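Local atomic coordinates of exonuclease mut-7 homolog (Aedes aegypti, PDB entry 7JW2), a protein that probably trims the 3' ends of Argonaute-bound microRNAs as a magnesium-dependent 3'-5' exoribonuclease, and is represented here by its EXO domain. Residues D16-D19 with K20-M24; L182-A185 with A186-F190. One frame throughout, in Å; residues are numbered along the deposited sequence.

Interaction 1 of 2, residues D16-D19 with K20-M24; sequences DSKD and KFYAM
Lys-20 runs back past Ser-17 to Asp-16, against the direction of the helix it helps to start. Lys-20 CB sits 3.6 Å from Ser-17 OG, and Lys-20 CG comes closer to the same OG, at 3.4 Å. With CG anti to its own carbonyl carbon (chi1 -70°) and the chain extended beyond, Lys-20 CD passes Asp-16 OD1 at 3.2 Å. CE stays near that oxygen, and Lys-20 NZ ends in a salt bridge 2.7 Å from Asp-16 OD1, which offers its syn lone pair. A lysine suits this place because its methylenes can lie along Ser-17 while its ammonium reaches Asp-16, four residues back.

Ser-17 is short enough to work on the backbone: OG accepts a weak bond from Lys-20 N at 3.4 Å. Ser-17 OG also donates to Asp-19 OD2 at 2.6 Å, meeting it from above the carboxylate plane, and this steadies OG over the helix end. Asp-19 OD2 also forms a salt bridge with Arg-30 of the second subunit. Behind the cap, Phe-21 N bonds to Ser-17 O at 3.0 Å, the first of the i to i+4 bonds. The arrangement is that of a serine N-cap, here opening helix 18-28 directly after strand 12-15.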
loop_
_atom_site.group_PDB
_atom_site.type_symbol
_atom_site.label_atom_id
_atom_site.label_comp_id
_atom_site.label_asym_id
_atom_site.label_seq_id
_atom_site.Cartn_x
_atom_site.Cartn_y
_atom_site.Cartn_z
ATOM N N ASP A 16 1.050 -6.931 -10.940
ATOM C CA ASP A 16 0.276 -8.149 -11.163
ATOM C C ASP A 16 0.111 -8.950 -9.880
ATOM O O ASP A 16 -0.177 -10.153 -9.927
ATOM C CB ASP A 16 0.906 -9.013 -12.267
ATOM C CG ASP A 16 2.341 -9.404 -11.975
ATOM O OD1 ASP A 16 2.868 -9.053 -10.902
ATOM O OD2 ASP A 16 2.962 -10.069 -12.840
ATOM N N SER A 17 0.262 -8.297 -8.736
ATOM C CA SER A 17 0.181 -8.954 -7.442
ATOM C C SER A 17 -0.129 -7.884 -6.404
ATOM O O SER A 17 0.075 -6.683 -6.638
ATOM C CB SER A 17 1.481 -9.684 -7.110
ATOM O OG SER A 17 2.510 -8.770 -6.793
ATOM N N LYS A 18 -0.605 -8.326 -5.240
ATOM C CA LYS A 18 -1.041 -7.370 -4.231
ATOM C C LYS A 18 0.140 -6.605 -3.659
ATOM O O LYS A 18 0.030 -5.395 -3.426
ATOM C CB LYS A 18 -1.847 -8.072 -3.132
ATOM C CG LYS A 18 -3.301 -7.589 -3.159
ATOM C CD LYS A 18 -4.316 -8.491 -2.469
ATOM C CE LYS A 18 -5.576 -8.553 -3.328
ATOM N NZ LYS A 18 -6.844 -8.468 -2.575
ATOM N N ASP A 19 1.291 -7.259 -3.468
ATOM C CA ASP A 19 2.463 -6.535 -2.985
ATOM C C ASP A 19 2.881 -5.447 -3.959
ATOM O O ASP A 19 3.262 -4.354 -3.539
ATOM C CB ASP A 19 3.630 -7.489 -2.723
ATOM C CG ASP A 19 4.001 -8.352 -3.918
ATOM O OD1 ASP A 19 5.126 -8.217 -4.435
ATOM O OD2 ASP A 19 3.169 -9.158 -4.324
ATOM N N LYS A 20 2.800 -5.709 -5.262
ATOM C CA LYS A 20 3.180 -4.702 -6.246
ATOM C C LYS A 20 2.181 -3.556 -6.276
ATOM O O LYS A 20 2.574 -2.402 -6.482
ATOM C CB LYS A 20 3.314 -5.344 -7.635
ATOM C CG LYS A 20 4.520 -6.263 -7.745
ATOM C CD LYS A 20 4.549 -7.011 -9.069
ATOM C CE LYS A 20 5.594 -8.123 -9.020
ATOM N NZ LYS A 20 5.429 -9.053 -10.167
ATOM N N PHE A 21 0.899 -3.856 -6.057
ATOM C CA PHE A 21 -0.132 -2.823 -6.007
ATOM C C PHE A 21 0.109 -1.852 -4.848
ATOM O O PHE A 21 0.033 -0.624 -5.016
ATOM C CB PHE A 21 -1.496 -3.502 -5.890
ATOM C CG PHE A 21 -2.657 -2.561 -5.848
ATOM C CD1 PHE A 21 -3.209 -2.191 -4.634
ATOM C CD2 PHE A 21 -3.229 -2.084 -7.016
ATOM C CE1 PHE A 21 -4.297 -1.335 -4.591
ATOM C CE2 PHE A 21 -4.318 -1.227 -6.971
ATOM C CZ PHE A 21 -4.847 -0.858 -5.762
ATOM N N TYR A 22 0.427 -2.378 -3.664
ATOM C CA TYR A 22 0.652 -1.490 -2.523
ATOM C C TYR A 22 1.983 -0.760 -2.637
ATOM O O TYR A 22 2.101 0.369 -2.151
ATOM C CB TYR A 22 0.534 -2.277 -1.208
ATOM C CG TYR A 22 -0.923 -2.521 -0.903
ATOM C CD1 TYR A 22 -1.750 -1.469 -0.545
ATOM C CD2 TYR A 22 -1.485 -3.777 -1.021
ATOM C CE1 TYR A 22 -3.097 -1.661 -0.291
ATOM C CE2 TYR A 22 -2.835 -3.983 -0.761
ATOM C CZ TYR A 22 -3.633 -2.921 -0.408
ATOM O OH TYR A 22 -4.974 -3.117 -0.159
ATOM N N ALA A 23 2.990 -1.357 -3.284
ATOM C CA ALA A 23 4.220 -0.614 -3.545
ATOM C C ALA A 23 3.954 0.552 -4.491
ATOM O O ALA A 23 4.468 1.667 -4.293
ATOM C CB ALA A 23 5.290 -1.543 -4.123
ATOM N N MET A 24 3.126 0.321 -5.511
ATOM C CA MET A 24 2.691 1.407 -6.390
ATOM C C MET A 24 1.957 2.490 -5.603
ATOM O O MET A 24 2.234 3.688 -5.764
ATOM C CB MET A 24 1.793 0.842 -7.495
ATOM C CG MET A 24 1.091 1.927 -8.306
ATOM S SD MET A 24 -0.217 1.213 -9.337
ATOM C CE MET A 24 -1.504 0.990 -8.086
#

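Interaction 2 of 2, residues L182-A185 with A186-F190; sequences LRYA and ALDAF
Tyr-184 and Asp-188, one helical turn apart, send their side chains out along the same flank of the helix. Their direct contact is van der Waals: Asp-188 OD1 lies 3.6 Å from Tyr-184 CE1, and the ring and carboxylate planes are turned 32° apart. With CG of Tyr-184 anti to the backbone N (chi1 165°), the ring swings outward on the flank where Asp-188 also projects, and its CE1 and CZ come beside the carboxylate. The hydroxyl comes no nearer to the carboxylate than 3.7 Å, between Tyr-184 OH and Asp-188 OD2.

Waters link the pair in two ways. One molecule donates to both Tyr-184 O and Asp-188 OD1, each at 2.9 Å, tying the carboxylate to the backbone. The others join it to the hydroxyl: a second donates to Asp-188 OD1 and lies 2.7 Å from Tyr-184 OH, and a third lies near both Asp-188 OD2 and Tyr-184 OH, though it has more acceptors in reach than protons to give.

Backbone bonds set the spacing. Ala-186 N and Leu-187 N bond to Leu-182 O and Arg-183 O in regular helical fashion. Asp-188 N bonds to Tyr-184 O at 3.0 Å and, weakly, to Ala-185 O, which also accepts from Gln-54.

Nonpolar packing fills another side of the helix. Ala-185 touches Leu-52 and Ala-186 touches Val-61 and Met-63, small side chains that let the backbone lie close to the sheet.

The spacing Tyr-X-X-X-Asp matches the Exo III motif of DEDDy exonucleases, in whose relatives the aspartate binds a catalytic metal and the tyrosine helps to position the attacking water. The chemistry is consistent with that role: a phenol and a carboxylate, set beside each other by one helical turn and joined through waters rather than by a direct hydrogen bond, make a hydrated polar site.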
loop_
_atom_site.group_PDB
_atom_site.type_symbol
_atom_site.label_atom_id
_atom_site.label_comp_id
_atom_site.label_asym_id
_atom_site.label_seq_id
_atom_site.Cartn_x
_atom_site.Cartn_y
_atom_site.Cartn_z
ATOM N N LEU A 182 2.973 -3.822 -24.097
ATOM C CA LEU A 182 3.349 -3.167 -22.845
ATOM C C LEU A 182 3.998 -1.817 -23.112
ATOM O O LEU A 182 3.745 -0.844 -22.389
ATOM C CB LEU A 182 4.280 -4.074 -22.041
ATOM C CG LEU A 182 3.604 -5.368 -21.572
ATOM C CD1 LEU A 182 4.633 -6.453 -21.266
ATOM C CD2 LEU A 182 2.715 -5.111 -20.373
ATOM N N ARG A 183 4.822 -1.727 -24.156
ATOM C CA ARG A 183 5.464 -0.451 -24.470
ATOM C C ARG A 183 4.438 0.599 -24.887
ATOM O O ARG A 183 4.489 1.751 -24.427
ATOM C CB ARG A 183 6.520 -0.657 -25.559
ATOM C CG ARG A 183 7.780 -1.331 -25.029
ATOM C CD ARG A 183 9.006 -1.042 -25.893
ATOM N NE ARG A 183 8.771 -1.344 -27.300
ATOM C CZ ARG A 183 9.349 -2.349 -27.951
ATOM N NH1 ARG A 183 10.198 -3.147 -27.315
ATOM N NH2 ARG A 183 9.080 -2.554 -29.234
ATOM N N TYR A 184 3.496 0.223 -25.750
ATOM C CA TYR A 184 2.442 1.140 -26.159
ATOM C C TYR A 184 1.617 1.594 -24.958
ATOM O O TYR A 184 1.303 2.782 -24.827
ATOM C CB TYR A 184 1.549 0.474 -27.221
ATOM C CG TYR A 184 0.247 1.202 -27.439
ATOM C CD1 TYR A 184 0.164 2.280 -28.317
ATOM C CD2 TYR A 184 -0.894 0.852 -26.726
ATOM C CE1 TYR A 184 -1.025 2.975 -28.495
ATOM C CE2 TYR A 184 -2.078 1.533 -26.896
ATOM C CZ TYR A 184 -2.139 2.600 -27.769
ATOM O OH TYR A 184 -3.320 3.275 -27.937
ATOM N N ALA A 185 1.254 0.660 -24.078
ATOM C CA ALA A 185 0.408 1.014 -22.940
ATOM C C ALA A 185 1.115 1.981 -22.002
ATOM O O ALA A 185 0.496 2.929 -21.498
ATOM C CB ALA A 185 -0.027 -0.256 -22.194
ATOM N N ALA A 186 2.400 1.746 -21.735
ATOM C CA ALA A 186 3.111 2.619 -20.808
ATOM C C ALA A 186 3.269 4.015 -21.397
ATOM O O ALA A 186 3.088 5.022 -20.695
ATOM C CB ALA A 186 4.468 2.007 -20.455
ATOM N N LEU A 187 3.619 4.102 -22.676
ATOM C CA LEU A 187 3.790 5.404 -23.297
ATOM C C LEU A 187 2.469 6.152 -23.434
ATOM O O LEU A 187 2.464 7.391 -23.425
ATOM C CB LEU A 187 4.470 5.235 -24.656
ATOM C CG LEU A 187 4.876 6.534 -25.354
ATOM C CD1 LEU A 187 5.782 7.386 -24.472
ATOM C CD2 LEU A 187 5.555 6.200 -26.680
ATOM N N ASP A 188 1.334 5.443 -23.549
ATOM C CA ASP A 188 0.081 6.162 -23.750
ATOM C C ASP A 188 -0.281 6.975 -22.512
ATOM O O ASP A 188 -0.928 8.019 -22.630
ATOM C CB ASP A 188 -1.051 5.207 -24.146
ATOM C CG ASP A 188 -1.816 5.703 -25.378
ATOM O OD1 ASP A 188 -1.174 5.958 -26.427
ATOM O OD2 ASP A 188 -3.052 5.862 -25.288
ATOM N N ALA A 189 0.148 6.524 -21.331
ATOM C CA ALA A 189 -0.001 7.348 -20.136
ATOM C C ALA A 189 1.112 8.392 -20.035
ATOM O O ALA A 189 0.836 9.576 -19.796
ATOM C CB ALA A 189 -0.043 6.456 -18.891
ATOM N N PHE A 190 2.376 7.985 -20.222
ATOM C CA PHE A 190 3.491 8.905 -19.983
ATOM C C PHE A 190 3.457 10.116 -20.920
ATOM O O PHE A 190 3.818 11.233 -20.511
ATOM C CB PHE A 190 4.833 8.184 -20.124
ATOM C CG PHE A 190 6.021 9.014 -19.690
ATOM C CD1 PHE A 190 6.743 9.754 -20.615
ATOM C CD2 PHE A 190 6.412 9.043 -18.362
ATOM C CE1 PHE A 190 7.834 10.517 -20.219
ATOM C CE2 PHE A 190 7.504 9.797 -17.950
ATOM C CZ PHE A 190 8.219 10.538 -18.891
HETATM O O HOH W 1 1.462 4.923 -26.807
HETATM O O HOH W 2 -2.904 5.831 -28.696
HETATM O O HOH W 3 -4.512 3.478 -25.207
#

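From the N terminus, strand 12-15 leads into interaction 1, where the chain turns from edge strand to helix 18-28. Helix 73-84 packs against this helix, and the second subunit meets it too. Much later the chain enters helix 179-205, whose early turns hold interaction 2 against strands 50-56 and 61-65. Each contact is local and closes no more than about a turn of helix, so the two follow in series and neither nest nor cross. The centres of interaction 1 and interaction 2 lie about 19 Å apart, and their nearest atoms about 9 Å. Strand 61-65 is common ground: Met-24 of interaction 1 touches Tyr-62 and Ile-64, while Ala-186 of interaction 2 touches Val-61 and Met-63.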